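Local structure of leucyl-trna synthetase (5FOC) at residues D113-G125 with E174-S186. The protein charges tRNA(Leu) with leucine using ATP as a leucyl-tRNA synthetase, of which this chain is the editing domain that probably deacylates mischarged tRNA. The protein carries 2 engineered substitutions. Sequence-based numbering, arbitrary orientation.
Sequences DFFVKDKKVIFLG and EIINSCPNIYVCS
K119 reaches from the turn after helix 112-118 to the end of helix 172-178, where its ammonium grips two carbonyls: NZ lies 2.7 Å from I176 O, slightly tilted from the carbonyl plane, and 2.8 Å from C179 O, well above the plane of the C179 carbonyl. A bend at chi2 (-49°) followed by an extended tail carries NZ there, while CG lies over the rim of one face of the F114 ring. P180 O takes the backbone N-H of K120, and a water donates to both P180 O and D118 O. From here strands 120-125 and 181-185 run parallel, with I182 N to K120 O, I122 N to I182 O, V184 N to I122 O and L124 N to V184 O as the rungs. On one face of the sheet, I182 packs CD1 against both aromatic rings of helix 112-118, 3.7 Å from F114 CE2 and 3.9 Å from F115 CE2, and against K119 CB. Farther along, V184 lies beside F123 and points the same way, its CB 4.0 Å from the ring centroid in a CH-pi contact. The opposite face carries I122, whose CD1 sits over the face of the N181 amide, 3.5 Å from N181 CG, and L124, whose CD1 covers one face of Y183, 4.1 Å from the centroid. N181 ND2 donates almost in its amide plane to Y183 OH (166°), and also bonds D154; Y183 OH bonds F153 O. Antiparallel strands 7-15 and 146-152 flank this parallel pair, each strand helix-led, in the mixed sheet of the class Ia leucyl-tRNA synthetase editing (CP1) domain.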
loop_
_atom_site.group_PDB
_atom_site.type_symbol
_atom_site.label_atom_id
_atom_site.label_comp_id
_atom_site.label_asym_id
_atom_site.label_seq_id
_atom_site.Cartn_x
_atom_site.Cartn_y
_atom_site.Cartn_z
ATOM N N ASP A 113 -6.929 1.120 -22.560
ATOM C CA ASP A 113 -5.880 2.140 -22.799
ATOM C C ASP A 113 -5.706 3.023 -21.543
ATOM O O ASP A 113 -4.615 3.464 -21.248
ATOM C CB ASP A 113 -6.231 3.072 -23.961
ATOM C CG ASP A 113 -5.995 2.470 -25.351
ATOM O OD1 ASP A 113 -5.290 1.451 -25.477
ATOM O OD2 ASP A 113 -6.515 3.083 -26.302
ATOM N N PHE A 114 -6.793 3.250 -20.838
ATOM C CA PHE A 114 -6.688 4.091 -19.646
ATOM C C PHE A 114 -5.733 3.522 -18.606
ATOM O O PHE A 114 -4.975 4.272 -17.976
ATOM C CB PHE A 114 -8.048 4.292 -19.034
ATOM C CG PHE A 114 -8.138 5.472 -18.114
ATOM C CD1 PHE A 114 -8.075 6.760 -18.620
ATOM C CD2 PHE A 114 -8.331 5.291 -16.776
ATOM C CE1 PHE A 114 -8.240 7.875 -17.814
ATOM C CE2 PHE A 114 -8.446 6.401 -15.938
ATOM C CZ PHE A 114 -8.396 7.688 -16.462
ATOM N N PHE A 115 -5.769 2.206 -18.402
ATOM C CA PHE A 115 -4.960 1.508 -17.419
ATOM C C PHE A 115 -3.599 1.058 -17.936
ATOM O O PHE A 115 -2.684 0.867 -17.120
ATOM C CB PHE A 115 -5.725 0.318 -16.887
ATOM C CG PHE A 115 -7.040 0.700 -16.315
ATOM C CD1 PHE A 115 -8.161 0.891 -17.121
ATOM C CD2 PHE A 115 -7.159 0.935 -14.952
ATOM C CE1 PHE A 115 -9.380 1.306 -16.571
ATOM C CE2 PHE A 115 -8.371 1.338 -14.397
ATOM C CZ PHE A 115 -9.474 1.542 -15.182
ATOM N N VAL A 116 -3.478 0.847 -19.255
ATOM C CA VAL A 116 -2.225 0.391 -19.874
ATOM C C VAL A 116 -1.366 1.546 -20.432
ATOM O O VAL A 116 -0.151 1.543 -20.274
ATOM C CB VAL A 116 -2.491 -0.646 -21.005
ATOM C CG1 VAL A 116 -1.177 -1.053 -21.677
ATOM C CG2 VAL A 116 -3.184 -1.861 -20.430
ATOM N N LYS A 117 -1.989 2.504 -21.116
ATOM C CA LYS A 117 -1.253 3.575 -21.782
ATOM C C LYS A 117 -1.339 4.915 -21.055
ATOM O O LYS A 117 -0.322 5.598 -20.912
ATOM C CB LYS A 117 -1.762 3.738 -23.196
ATOM C CG LYS A 117 -1.468 2.550 -24.118
ATOM C CD LYS A 117 -1.614 2.996 -25.561
ATOM C CE LYS A 117 -1.770 1.838 -26.525
ATOM N NZ LYS A 117 -2.160 2.422 -27.826
ATOM N N ASP A 118 -2.525 5.285 -20.576
ATOM C CA ASP A 118 -2.787 6.670 -20.232
ATOM C C ASP A 118 -2.295 6.970 -18.793
ATOM O O ASP A 118 -1.709 8.038 -18.561
ATOM C CB ASP A 118 -4.302 7.013 -20.300
ATOM C CG ASP A 118 -4.899 6.990 -21.726
ATOM O OD1 ASP A 118 -4.149 6.938 -22.725
ATOM O OD2 ASP A 118 -6.168 7.044 -21.835
ATOM N N LYS A 119 -2.555 6.058 -17.855
ATOM C CA LYS A 119 -2.334 6.334 -16.404
ATOM C C LYS A 119 -1.459 5.225 -15.793
ATOM O O LYS A 119 -1.449 4.064 -16.306
ATOM C CB LYS A 119 -3.678 6.356 -15.640
ATOM C CG LYS A 119 -4.727 7.305 -16.140
ATOM C CD LYS A 119 -4.225 8.718 -16.360
ATOM C CE LYS A 119 -5.298 9.649 -16.865
ATOM N NZ LYS A 119 -4.756 11.037 -16.978
ATOM N N LYS A 120 -0.750 5.549 -14.708
ATOM C CA LYS A 120 -0.086 4.565 -13.859
ATOM C C LYS A 120 -1.068 4.175 -12.765
ATOM O O LYS A 120 -1.821 5.021 -12.273
ATOM C CB LYS A 120 1.205 5.106 -13.257
ATOM C CG LYS A 120 2.264 5.525 -14.247
ATOM C CD LYS A 120 3.601 5.646 -13.542
ATOM C CE LYS A 120 4.716 6.223 -14.399
ATOM N NZ LYS A 120 5.965 6.255 -13.576
ATOM N N VAL A 121 -1.090 2.907 -12.400
ATOM C CA VAL A 121 -1.980 2.421 -11.338
ATOM C C VAL A 121 -1.149 2.203 -10.097
ATOM O O VAL A 121 -0.234 1.408 -10.085
ATOM C CB VAL A 121 -2.731 1.132 -11.690
ATOM C CG1 VAL A 121 -3.619 0.707 -10.523
ATOM C CG2 VAL A 121 -3.509 1.253 -13.014
ATOM N N ILE A 122 -1.471 2.955 -9.006
ATOM C CA ILE A 122 -0.585 3.003 -7.884
ATOM C C ILE A 122 -1.392 2.839 -6.581
ATOM O O ILE A 122 -2.323 3.662 -6.348
ATOM C CB ILE A 122 0.204 4.339 -7.826
ATOM C CG1 ILE A 122 1.129 4.508 -9.031
ATOM C CG2 ILE A 122 0.970 4.486 -6.499
ATOM C CD1 ILE A 122 1.658 5.894 -9.227
ATOM N N PHE A 123 -1.066 1.820 -5.792
ATOM C CA PHE A 123 -1.529 1.696 -4.390
ATOM C C PHE A 123 -0.651 2.628 -3.571
ATOM O O PHE A 123 0.523 2.688 -3.671
ATOM C CB PHE A 123 -1.430 0.241 -3.885
ATOM C CG PHE A 123 -2.467 -0.688 -4.446
ATOM C CD1 PHE A 123 -2.324 -1.214 -5.740
ATOM C CD2 PHE A 123 -3.572 -1.056 -3.724
ATOM C CE1 PHE A 123 -3.293 -2.099 -6.227
ATOM C CE2 PHE A 123 -4.535 -1.898 -4.215
ATOM C CZ PHE A 123 -4.388 -2.450 -5.474
ATOM N N LEU A 124 -1.322 3.396 -2.652
ATOM C CA LEU A 124 -0.533 4.295 -1.809
ATOM C C LEU A 124 -0.286 3.603 -0.465
ATOM O O LEU A 124 -1.217 3.509 0.354
ATOM C CB LEU A 124 -1.275 5.613 -1.631
ATOM C CG LEU A 124 -1.326 6.568 -2.808
ATOM C CD1 LEU A 124 -2.267 7.749 -2.555
ATOM C CD2 LEU A 124 0.064 7.065 -3.131
ATOM N N GLY A 125 0.934 3.059 -0.297
ATOM C CA GLY A 125 1.330 2.268 0.842
ATOM C C GLY A 125 1.745 3.264 1.917
ATOM O O GLY A 125 2.410 4.199 1.587
ATOM N N GLU A 174 -10.635 18.355 -16.584
ATOM C CA GLU A 174 -9.349 18.841 -16.109
ATOM C C GLU A 174 -8.587 17.766 -15.332
ATOM O O GLU A 174 -7.396 17.637 -15.506
ATOM C CB GLU A 174 -9.497 20.122 -15.280
ATOM C CG GLU A 174 -9.828 21.327 -16.139
ATOM C CD GLU A 174 -10.232 22.539 -15.330
ATOM O OE1 GLU A 174 -10.519 22.417 -14.088
ATOM O OE2 GLU A 174 -10.266 23.627 -15.964
ATOM N N ILE A 175 -9.268 17.001 -14.494
ATOM C CA ILE A 175 -8.625 15.915 -13.711
ATOM C C ILE A 175 -8.065 14.823 -14.633
ATOM O O ILE A 175 -6.901 14.405 -14.495
ATOM C CB ILE A 175 -9.593 15.272 -12.686
ATOM C CG1 ILE A 175 -9.966 16.352 -11.649
ATOM C CG2 ILE A 175 -8.990 14.072 -11.955
ATOM C CD1 ILE A 175 -11.110 15.984 -10.725
ATOM N N ILE A 176 -8.868 14.467 -15.617
ATOM C CA ILE A 176 -8.442 13.459 -16.574
ATOM C C ILE A 176 -7.223 13.959 -17.354
ATOM O O ILE A 176 -6.300 13.168 -17.661
ATOM C CB ILE A 176 -9.631 13.069 -17.480
ATOM C CG1 ILE A 176 -10.714 12.316 -16.685
ATOM C CG2 ILE A 176 -9.181 12.113 -18.559
ATOM C CD1 ILE A 176 -12.052 12.169 -17.408
ATOM N N ASN A 177 -7.226 15.242 -17.730
ATOM C CA ASN A 177 -6.119 15.828 -18.482
ATOM C C ASN A 177 -4.866 16.191 -17.699
ATOM O O ASN A 177 -3.813 16.487 -18.307
ATOM C CB ASN A 177 -6.619 17.048 -19.245
ATOM C CG ASN A 177 -7.675 16.683 -20.284
ATOM O OD1 ASN A 177 -7.701 15.571 -20.747
ATOM N ND2 ASN A 177 -8.554 17.624 -20.624
ATOM N N SER A 178 -4.963 16.197 -16.362
ATOM C CA SER A 178 -3.865 16.697 -15.566
ATOM C C SER A 178 -3.233 15.704 -14.584
ATOM O O SER A 178 -2.098 15.914 -14.141
ATOM C CB SER A 178 -4.330 17.908 -14.801
ATOM O OG SER A 178 -4.915 18.884 -15.631
ATOM N N CYS A 179 -3.951 14.641 -14.246
ATOM C CA CYS A 179 -3.568 13.726 -13.175
ATOM C C CYS A 179 -3.121 12.385 -13.780
ATOM O O CYS A 179 -3.965 11.618 -14.327
ATOM C CB CYS A 179 -4.752 13.507 -12.253
ATOM S SG CYS A 179 -5.230 15.000 -11.382
ATOM N N PRO A 180 -1.813 12.085 -13.704
ATOM C CA PRO A 180 -1.341 10.882 -14.478
ATOM C C PRO A 180 -1.496 9.563 -13.766
ATOM O O PRO A 180 -1.241 8.512 -14.368
ATOM C CB PRO A 180 0.147 11.169 -14.651
ATOM C CG PRO A 180 0.493 11.948 -13.420
ATOM C CD PRO A 180 -0.664 12.886 -13.240
ATOM N N ASN A 181 -1.862 9.559 -12.486
ATOM C CA ASN A 181 -1.871 8.340 -11.668
ATOM C C ASN A 181 -3.255 8.019 -11.167
ATOM O O ASN A 181 -3.994 8.947 -10.733
ATOM C CB ASN A 181 -0.924 8.507 -10.448
ATOM C CG ASN A 181 0.504 8.783 -10.859
ATOM O OD1 ASN A 181 0.895 8.459 -11.990
ATOM N ND2 ASN A 181 1.293 9.384 -9.985
ATOM N N ILE A 182 -3.638 6.744 -11.246
ATOM C CA ILE A 182 -4.793 6.221 -10.576
ATOM C C ILE A 182 -4.300 5.749 -9.230
ATOM O O ILE A 182 -3.596 4.784 -9.146
ATOM C CB ILE A 182 -5.462 5.065 -11.329
ATOM C CG1 ILE A 182 -6.009 5.571 -12.647
ATOM C CG2 ILE A 182 -6.569 4.461 -10.503
ATOM C CD1 ILE A 182 -6.236 4.486 -13.666
ATOM N N TYR A 183 -4.713 6.435 -8.134
ATOM C CA TYR A 183 -4.415 5.967 -6.800
ATOM C C TYR A 183 -5.483 5.117 -6.162
ATOM O O TYR A 183 -6.655 5.355 -6.367
ATOM C CB TYR A 183 -4.135 7.179 -5.894
ATOM C CG TYR A 183 -2.876 7.953 -6.217
ATOM C CD1 TYR A 183 -1.634 7.299 -6.372
ATOM C CD2 TYR A 183 -2.896 9.346 -6.433
ATOM C CE1 TYR A 183 -0.469 8.006 -6.654
ATOM C CE2 TYR A 183 -1.729 10.056 -6.731
ATOM C CZ TYR A 183 -0.510 9.392 -6.834
ATOM O OH TYR A 183 0.685 9.986 -7.139
ATOM N N VAL A 184 -5.050 4.088 -5.433
ATOM C CA VAL A 184 -5.926 3.248 -4.663
ATOM C C VAL A 184 -5.631 3.551 -3.178
ATOM O O VAL A 184 -4.468 3.478 -2.730
ATOM C CB VAL A 184 -5.688 1.739 -4.878
ATOM C CG1 VAL A 184 -6.755 0.935 -4.192
ATOM C CG2 VAL A 184 -5.694 1.412 -6.388
ATOM N N CYS A 185 -6.697 3.825 -2.441
ATOM C CA CYS A 185 -6.544 4.272 -1.017
ATOM C C CYS A 185 -7.876 4.184 -0.301
ATOM O O CYS A 185 -8.930 4.095 -0.902
ATOM C CB CYS A 185 -6.014 5.683 -0.999
ATOM S SG CYS A 185 -7.051 6.894 -1.850
ATOM N N SER A 186 -7.797 4.285 1.032
ATOM C CA SER A 186 -8.979 4.258 1.853
ATOM C C SER A 186 -9.790 5.591 1.747
ATOM O O SER A 186 -9.279 6.652 1.381
ATOM C CB SER A 186 -8.566 4.055 3.325
ATOM O OG SER A 186 -7.743 5.130 3.764
HETATM O O HOH W 1 0.622 8.436 -16.479
#